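Local coordinates for fatty acid synthase 1, isoform A (Drosophila melanogaster, PDB 6FN6), which probably makes long-chain saturated fatty acids from acetyl-CoA and malonyl-CoA with NADPH, this piece being its modifying region with dehydratase, enoylreductase and ketoreductase domains, at residues Gly934-Glu939 with Ile1057-Val1062; Leu967-Trp972 with Val977-Asp982; Asn998-Ala1003 with Arg1047-Glu1052. All blocks are in the same frame, centred on the assembly; numbering follows the deposited sequence.

Interaction 1 (Gly934-Glu939 with Ile1057-Val1062); sequences GGFGLE and ICFSSV
Phe936, in the first turn of a helix, and Phe1059, near the end of a strand, press their rings together and form the whole contact. Along 934-939, Gly934 comes first as the N-cap of the helix, its O receiving the N-H of Leu938 at 3.0 Å. Together with Gly937 it fits a GxGxxG pattern, consistent with the nucleotide-binding turn of a Rossmann-type ketoreductase, where bare backbone allows a tight turn and a cofactor close by. Gly935 opens the helix proper. Phe936 follows: with CG anti to the main-chain nitrogen (chi1 -167°), its ring is carried out from the helix toward the strand. CE1 then stands over the centre of one face of the Phe1059 ring, 4.0 Å above the plane, and Phe936 CZ lies 3.8 Å from Phe1059 CD1. With centroids 5.1 Å apart and planes at 48°, the pair is oblique. Flat, apolar and broad, two phenylalanines suit a gap of this width between helix and strand. Were an alanine here in place of Phe1059, the ring face beneath CE1 and CZ would be gone, and Phe936 would probably be left beside a gap and able to turn. Farther along the helix, Glu939 OE1 is hydrogen-bonded to Tyr964 OH. Strand 1055-1060 runs between strands 1005-1011 and 1096-1099, and both rings also touch Leu1011 of the former and Met1149 of helix 1144-1154, which closes over them.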
# COMPACT_ATOMS: atom_id res chain seq x y z
N GLY A 934 22.20 47.63 5.39
CA GLY A 934 21.53 47.91 4.13
C GLY A 934 21.37 46.64 3.33
O GLY A 934 21.88 45.58 3.71
N GLY A 935 20.62 46.72 2.23
CA GLY A 935 20.39 45.56 1.38
C GLY A 935 21.67 44.85 1.00
O GLY A 935 21.82 43.65 1.25
N PHE A 936 22.58 45.59 0.38
CA PHE A 936 23.88 45.06 -0.01
C PHE A 936 24.62 44.44 1.17
O PHE A 936 25.12 43.32 1.09
CB PHE A 936 24.73 46.17 -0.63
CG PHE A 936 25.96 45.68 -1.35
CD1 PHE A 936 27.10 45.32 -0.64
CD2 PHE A 936 25.97 45.59 -2.73
CE1 PHE A 936 28.23 44.87 -1.30
CE2 PHE A 936 27.10 45.14 -3.40
CZ PHE A 936 28.23 44.78 -2.68
N GLY A 937 24.69 45.18 2.27
CA GLY A 937 25.41 44.75 3.46
C GLY A 937 24.96 43.41 4.02
O GLY A 937 25.79 42.58 4.39
N LEU A 938 23.66 43.20 4.09
CA LEU A 938 23.11 41.96 4.63
C LEU A 938 23.54 40.75 3.82
O LEU A 938 23.96 39.74 4.38
CB LEU A 938 21.58 42.05 4.69
CG LEU A 938 21.03 43.09 5.66
CD1 LEU A 938 19.53 43.23 5.50
CD2 LEU A 938 21.39 42.74 7.10
N GLU A 939 23.44 40.85 2.50
CA GLU A 939 23.77 39.72 1.64
C GLU A 939 25.29 39.49 1.61
O GLU A 939 25.75 38.36 1.43
CB GLU A 939 23.23 39.95 0.23
CG GLU A 939 21.71 40.11 0.19
CD GLU A 939 20.97 38.98 0.90
OE1 GLU A 939 20.06 39.27 1.71
OE2 GLU A 939 21.29 37.80 0.64
N ILE A 1057 38.09 46.95 1.59
CA ILE A 1057 37.36 47.04 0.33
C ILE A 1057 36.30 48.14 0.40
O ILE A 1057 35.62 48.30 1.41
CB ILE A 1057 36.72 45.68 -0.03
CG1 ILE A 1057 37.82 44.62 -0.12
CG2 ILE A 1057 35.94 45.78 -1.34
CD1 ILE A 1057 37.33 43.22 -0.35
N CYS A 1058 36.19 48.90 -0.69
CA CYS A 1058 35.20 49.96 -0.82
C CYS A 1058 34.29 49.69 -2.02
O CYS A 1058 34.75 49.65 -3.16
CB CYS A 1058 35.89 51.32 -0.99
SG CYS A 1058 37.03 51.79 0.34
N PHE A 1059 33.00 49.49 -1.76
CA PHE A 1059 32.03 49.26 -2.83
C PHE A 1059 31.29 50.53 -3.24
O PHE A 1059 31.05 51.41 -2.41
CB PHE A 1059 31.01 48.19 -2.42
CG PHE A 1059 31.61 46.84 -2.20
CD1 PHE A 1059 31.75 45.95 -3.26
CD2 PHE A 1059 32.03 46.44 -0.94
CE1 PHE A 1059 32.31 44.70 -3.07
CE2 PHE A 1059 32.59 45.19 -0.75
CZ PHE A 1059 32.72 44.32 -1.81
N SER A 1060 30.91 50.61 -4.51
CA SER A 1060 30.18 51.76 -5.03
C SER A 1060 29.81 51.55 -6.50
O SER A 1060 30.22 50.57 -7.12
CB SER A 1060 31.00 53.04 -4.88
OG SER A 1060 32.28 52.90 -5.48
N SER A 1061 29.02 52.47 -7.04
CA SER A 1061 28.67 52.47 -8.46
C SER A 1061 29.36 53.63 -9.18
O SER A 1061 29.82 54.58 -8.55
CB SER A 1061 27.16 52.56 -8.64
OG SER A 1061 26.80 52.50 -10.01
N VAL A 1062 29.43 53.55 -10.51
CA VAL A 1062 30.08 54.58 -11.31
C VAL A 1062 29.21 55.83 -11.39
O VAL A 1062 27.98 55.74 -11.42
CB VAL A 1062 30.41 54.06 -12.73
CG1 VAL A 1062 31.13 55.12 -13.55
CG2 VAL A 1062 31.24 52.79 -12.65

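Interaction 2 (Leu967-Trp972 with Val977-Asp982); sequences LMIRRW and VKVVID
Val979 is the bump at the middle of this contact, pushing its forked side chain into the hollow between Ile969 and Trp972, two residues one turn apart on the helix. Its two methyls divide the work: CG1 lies 4.0 Å from Ile969 CG2, while CG2 sits 4.1 Å from Trp972 CB, at the edge of the indole and near its plane. A beta-branched residue fits such a notch well, because it offers two knobs close to the backbone. Farther along the strand, Ile981 meets Ile969 through their terminal methyls, CD1 to CD1 at 4.0 Å. With CD1 anti to CA (chi2 168°), the longer branch of Ile969 stretches out from the helix beside its CG2 methyl, and the two branches meet Ile981 and Val979 respectively. Helix 963-974 and strand 978-982 belong to the beta-alpha-beta unit that starts at strand 951-955, a standard part of the Rossmann fold of the ketoreductase domain; here the short segments run roughly antiparallel, at 146°, with axes 8.7 Å apart. At the other end the backbones themselves are joined. Val977 N donates to Trp972 O at 2.8 Å, the N-H...O angle being 150° and the nitrogen tilted off the carbonyl plane, which ties the end of the helix to the start of the strand. Val977 CB packs 4.0 Å from Trp972 CB, beside that bond. The indole itself leads away from the strand toward helix 935-946, where NE1 is hydrogen-bonded to Asn942 OD1 and the ring rests on Leu938 and Thr941; a large residue with one polar N-H suits this place between two helices.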
# COMPACT_ATOMS: atom_id res chain seq x y z
N LEU A 967 15.64 39.09 11.05
CA LEU A 967 15.60 37.71 10.61
C LEU A 967 17.00 37.18 10.31
O LEU A 967 17.40 36.13 10.81
CB LEU A 967 14.72 37.57 9.37
CG LEU A 967 14.67 36.19 8.69
CD1 LEU A 967 14.22 35.12 9.68
CD2 LEU A 967 13.76 36.22 7.48
N MET A 968 17.75 37.93 9.50
CA MET A 968 19.09 37.51 9.10
C MET A 968 20.02 37.42 10.31
O MET A 968 20.85 36.52 10.40
CB MET A 968 19.66 38.49 8.07
CG MET A 968 18.95 38.44 6.71
SD MET A 968 18.86 36.79 5.99
CE MET A 968 20.59 36.33 5.94
N ILE A 969 19.87 38.37 11.23
CA ILE A 969 20.70 38.38 12.43
C ILE A 969 20.38 37.14 13.26
O ILE A 969 21.28 36.47 13.77
CB ILE A 969 20.50 39.69 13.23
CG1 ILE A 969 20.98 40.89 12.41
CG2 ILE A 969 21.25 39.63 14.57
CD1 ILE A 969 20.57 42.23 12.97
N ARG A 970 19.09 36.84 13.39
CA ARG A 970 18.65 35.67 14.13
C ARG A 970 19.24 34.40 13.51
O ARG A 970 19.74 33.52 14.21
CB ARG A 970 17.13 35.58 14.17
CG ARG A 970 16.62 34.44 15.04
CD ARG A 970 15.10 34.42 15.16
NE ARG A 970 14.45 34.10 13.90
CZ ARG A 970 14.36 32.88 13.38
NH1 ARG A 970 14.92 31.85 14.00
NH2 ARG A 970 13.74 32.69 12.23
N ARG A 971 19.18 34.32 12.18
CA ARG A 971 19.70 33.16 11.47
C ARG A 971 21.21 33.02 11.64
O ARG A 971 21.72 31.92 11.81
CB ARG A 971 19.34 33.26 9.98
CG ARG A 971 17.86 33.07 9.68
CD ARG A 971 17.57 33.16 8.19
NE ARG A 971 16.21 32.73 7.87
CZ ARG A 971 15.57 33.04 6.75
NH1 ARG A 971 16.16 33.78 5.82
NH2 ARG A 971 14.34 32.59 6.55
N TRP A 972 21.93 34.15 11.62
CA TRP A 972 23.38 34.12 11.78
C TRP A 972 23.75 33.74 13.21
O TRP A 972 24.71 33.00 13.44
CB TRP A 972 23.99 35.48 11.43
CG TRP A 972 23.83 35.86 9.99
CD1 TRP A 972 23.79 35.01 8.92
CD2 TRP A 972 23.69 37.18 9.47
NE1 TRP A 972 23.63 35.73 7.76
CE2 TRP A 972 23.56 37.06 8.07
CE3 TRP A 972 23.66 38.45 10.04
CZ2 TRP A 972 23.41 38.17 7.24
CZ3 TRP A 972 23.51 39.55 9.22
CH2 TRP A 972 23.38 39.40 7.83
N VAL A 977 27.04 32.66 14.94
CA VAL A 977 27.82 33.84 14.58
C VAL A 977 27.60 34.95 15.60
O VAL A 977 26.48 35.20 16.04
CB VAL A 977 27.46 34.33 13.16
CG1 VAL A 977 28.20 35.63 12.83
CG2 VAL A 977 27.78 33.27 12.13
N LYS A 978 28.69 35.61 15.96
CA LYS A 978 28.63 36.75 16.86
C LYS A 978 28.36 38.02 16.06
O LYS A 978 29.20 38.47 15.28
CB LYS A 978 29.93 36.89 17.65
CG LYS A 978 30.01 38.11 18.55
CD LYS A 978 29.03 38.03 19.70
CE LYS A 978 29.09 39.28 20.56
NZ LYS A 978 28.16 39.22 21.72
N VAL A 979 27.17 38.60 16.26
CA VAL A 979 26.77 39.79 15.53
C VAL A 979 26.75 40.98 16.47
O VAL A 979 26.10 40.94 17.52
CB VAL A 979 25.40 39.60 14.86
CG1 VAL A 979 25.08 40.80 13.97
CG2 VAL A 979 25.37 38.30 14.06
N VAL A 980 27.45 42.04 16.09
CA VAL A 980 27.46 43.27 16.86
C VAL A 980 26.94 44.40 15.97
O VAL A 980 27.44 44.59 14.86
CB VAL A 980 28.87 43.59 17.40
CG1 VAL A 980 28.90 44.94 18.08
CG2 VAL A 980 29.33 42.51 18.35
N ILE A 981 25.94 45.12 16.46
CA ILE A 981 25.46 46.32 15.80
C ILE A 981 26.07 47.53 16.49
O ILE A 981 25.74 47.83 17.63
CB ILE A 981 23.92 46.41 15.82
CG1 ILE A 981 23.28 45.11 15.34
CG2 ILE A 981 23.44 47.58 14.96
CD1 ILE A 981 23.59 44.74 13.91
N ASP A 982 26.98 48.22 15.80
CA ASP A 982 27.62 49.40 16.36
C ASP A 982 26.92 50.65 15.84
O ASP A 982 26.95 50.95 14.65
CB ASP A 982 29.10 49.45 16.01
CG ASP A 982 29.85 50.52 16.79
OD1 ASP A 982 29.30 51.63 16.95
OD2 ASP A 982 30.99 50.25 17.23

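Interaction 3 (Asn998-Ala1003 with Arg1047-Glu1052); sequences NSNKLA and RDICTE
In the Rossmann-type ketoreductase domain, helices 989-1002 and 1034-1049 end beside each other, and Asn1000 meets Ile1049 and Cys1050 where the chain turns back toward the sheet. The amide of Asn1000 is laid against the branch of Ile1049: ND2 is 3.9 Å from CG2, and Asn1000 CB is 4.1 Å from that same methyl. The two side chains slide past each other in opposite directions. Because Ile1049 holds CG2 anti to its own nitrogen and beside its carbonyl carbon, the methyl and the main-chain carbonyl both face the asparagine, whose ND2 stands 3.4 Å from Ile1049 O. The other end of the amide has a stronger commitment, since OD1 accepts a hydrogen bond from Val1005 N and so clasps the turn that leads from helix 989-1002 into strand 1005-1011. OD1 also receives a weak hydrogen bond from a water at 3.4 Å, and this water in turn accepts the N-H of Glu1052 at 2.7 Å, bridging the two segments. Asparagine suits the place well: it is short enough to fold back on its own chain, and its carbonyl can serve two donors. Ile1049, by contrast, supplies apolar bulk and also packs on Leu996 and Glu997, one turn or so earlier on the asparagine's helix. Cys1050, already out of the helix and buried, rests on Leu996 and Val1005. Such paired helix ends, each turning into one of two adjacent parallel strands (1005-1011 and 1055-1060), are typical of the alternating alpha/beta build of the Rossmann fold.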
# COMPACT_ATOMS: atom_id res chain seq x y z
N ASN A 998 37.28 48.44 19.55
CA ASN A 998 36.31 47.51 20.14
C ASN A 998 36.27 46.24 19.31
O ASN A 998 36.38 45.14 19.84
CB ASN A 998 34.92 48.14 20.23
CG ASN A 998 34.83 49.23 21.28
OD1 ASN A 998 34.29 50.30 21.03
ND2 ASN A 998 35.35 48.95 22.47
N SER A 999 36.13 46.40 18.00
CA SER A 999 36.01 45.27 17.09
C SER A 999 37.22 44.35 17.22
O SER A 999 37.09 43.13 17.19
CB SER A 999 35.88 45.75 15.65
OG SER A 999 34.69 46.50 15.48
N ASN A 1000 38.40 44.95 17.38
CA ASN A 1000 39.64 44.19 17.45
C ASN A 1000 39.67 43.38 18.74
O ASN A 1000 40.19 42.26 18.77
CB ASN A 1000 40.85 45.12 17.37
CG ASN A 1000 42.02 44.48 16.64
OD1 ASN A 1000 41.84 43.77 15.66
ND2 ASN A 1000 43.23 44.72 17.14
N LYS A 1001 39.13 43.94 19.82
CA LYS A 1001 39.11 43.26 21.11
C LYS A 1001 38.12 42.09 21.12
O LYS A 1001 38.34 41.10 21.82
CB LYS A 1001 38.76 44.24 22.23
CG LYS A 1001 39.83 45.28 22.52
CD LYS A 1001 41.12 44.66 23.04
CE LYS A 1001 42.20 45.72 23.28
NZ LYS A 1001 41.90 46.60 24.44
N LEU A 1002 37.04 42.21 20.36
CA LEU A 1002 36.14 41.08 20.17
C LEU A 1002 36.90 39.94 19.51
O LEU A 1002 36.98 38.83 20.04
CB LEU A 1002 34.94 41.47 19.30
CG LEU A 1002 33.92 40.35 19.03
CD1 LEU A 1002 33.28 39.87 20.32
CD2 LEU A 1002 32.86 40.80 18.04
N ALA A 1003 37.48 40.25 18.36
CA ALA A 1003 38.35 39.34 17.64
C ALA A 1003 39.15 40.17 16.64
O ALA A 1003 38.64 41.15 16.10
CB ALA A 1003 37.55 38.26 16.93
N ARG A 1047 45.60 50.95 10.16
CA ARG A 1047 47.03 50.72 9.97
C ARG A 1047 47.71 50.48 11.31
O ARG A 1047 48.65 49.69 11.40
CB ARG A 1047 47.69 51.91 9.26
CG ARG A 1047 47.21 52.14 7.84
CD ARG A 1047 47.92 53.33 7.22
NE ARG A 1047 47.33 53.73 5.94
CZ ARG A 1047 47.99 54.39 4.99
NH1 ARG A 1047 49.26 54.74 5.16
NH2 ARG A 1047 47.37 54.71 3.86
N ASP A 1048 47.25 51.17 12.35
CA ASP A 1048 47.85 51.07 13.67
C ASP A 1048 47.22 49.95 14.49
O ASP A 1048 47.91 49.20 15.19
CB ASP A 1048 47.71 52.40 14.43
CG ASP A 1048 48.37 53.56 13.70
OD1 ASP A 1048 49.39 53.33 13.01
OD2 ASP A 1048 47.87 54.70 13.83
N ILE A 1049 45.90 49.84 14.41
CA ILE A 1049 45.14 48.92 15.26
C ILE A 1049 45.08 47.52 14.66
O ILE A 1049 45.47 46.54 15.30
CB ILE A 1049 43.72 49.46 15.50
CG1 ILE A 1049 43.77 50.85 16.14
CG2 ILE A 1049 42.92 48.51 16.39
CD1 ILE A 1049 42.48 51.63 16.02
N CYS A 1050 44.58 47.43 13.44
CA CYS A 1050 44.30 46.13 12.82
C CYS A 1050 45.55 45.58 12.17
O CYS A 1050 45.83 45.85 11.00
CB CYS A 1050 43.18 46.28 11.81
SG CYS A 1050 41.73 47.11 12.49
N THR A 1051 46.30 44.77 12.91
CA THR A 1051 47.54 44.20 12.41
C THR A 1051 47.35 42.86 11.70
O THR A 1051 48.30 42.30 11.15
CB THR A 1051 48.56 44.02 13.55
OG1 THR A 1051 47.94 43.33 14.65
CG2 THR A 1051 49.06 45.37 14.03
N GLU A 1052 46.12 42.34 11.70
CA GLU A 1052 45.82 41.09 11.01
C GLU A 1052 44.79 41.30 9.91
O GLU A 1052 44.18 40.35 9.43
CB GLU A 1052 45.30 40.04 12.00
CG GLU A 1052 46.30 39.61 13.05
CD GLU A 1052 47.25 38.53 12.55
OE1 GLU A 1052 46.76 37.51 12.02
OE2 GLU A 1052 48.48 38.70 12.69
O HOH W 1 43.84 42.85 13.11

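In the fold
All three are partly buried contacts of the ketoreductase domain, built around one run of parallel strands. Interactions 1 and 2 place helices 935-946 and 963-974 on the same side of it and touch directly, Leu938 O lying 3.3 Å from Trp972 CZ2. Interaction 3 belongs to the opposite side: Val980 and Lys978 of the edge strand turn there and pack on Leu1002. Chemistry follows place. Interaction 1, against the middle strands, is purely aromatic; interaction 2, at the edge strand, adds a backbone hydrogen bond to aliphatic packing; interaction 3, at outer helix ends flanked by exposed residues, is more polar and includes a water. Along the chain, interaction 1 encloses the other two.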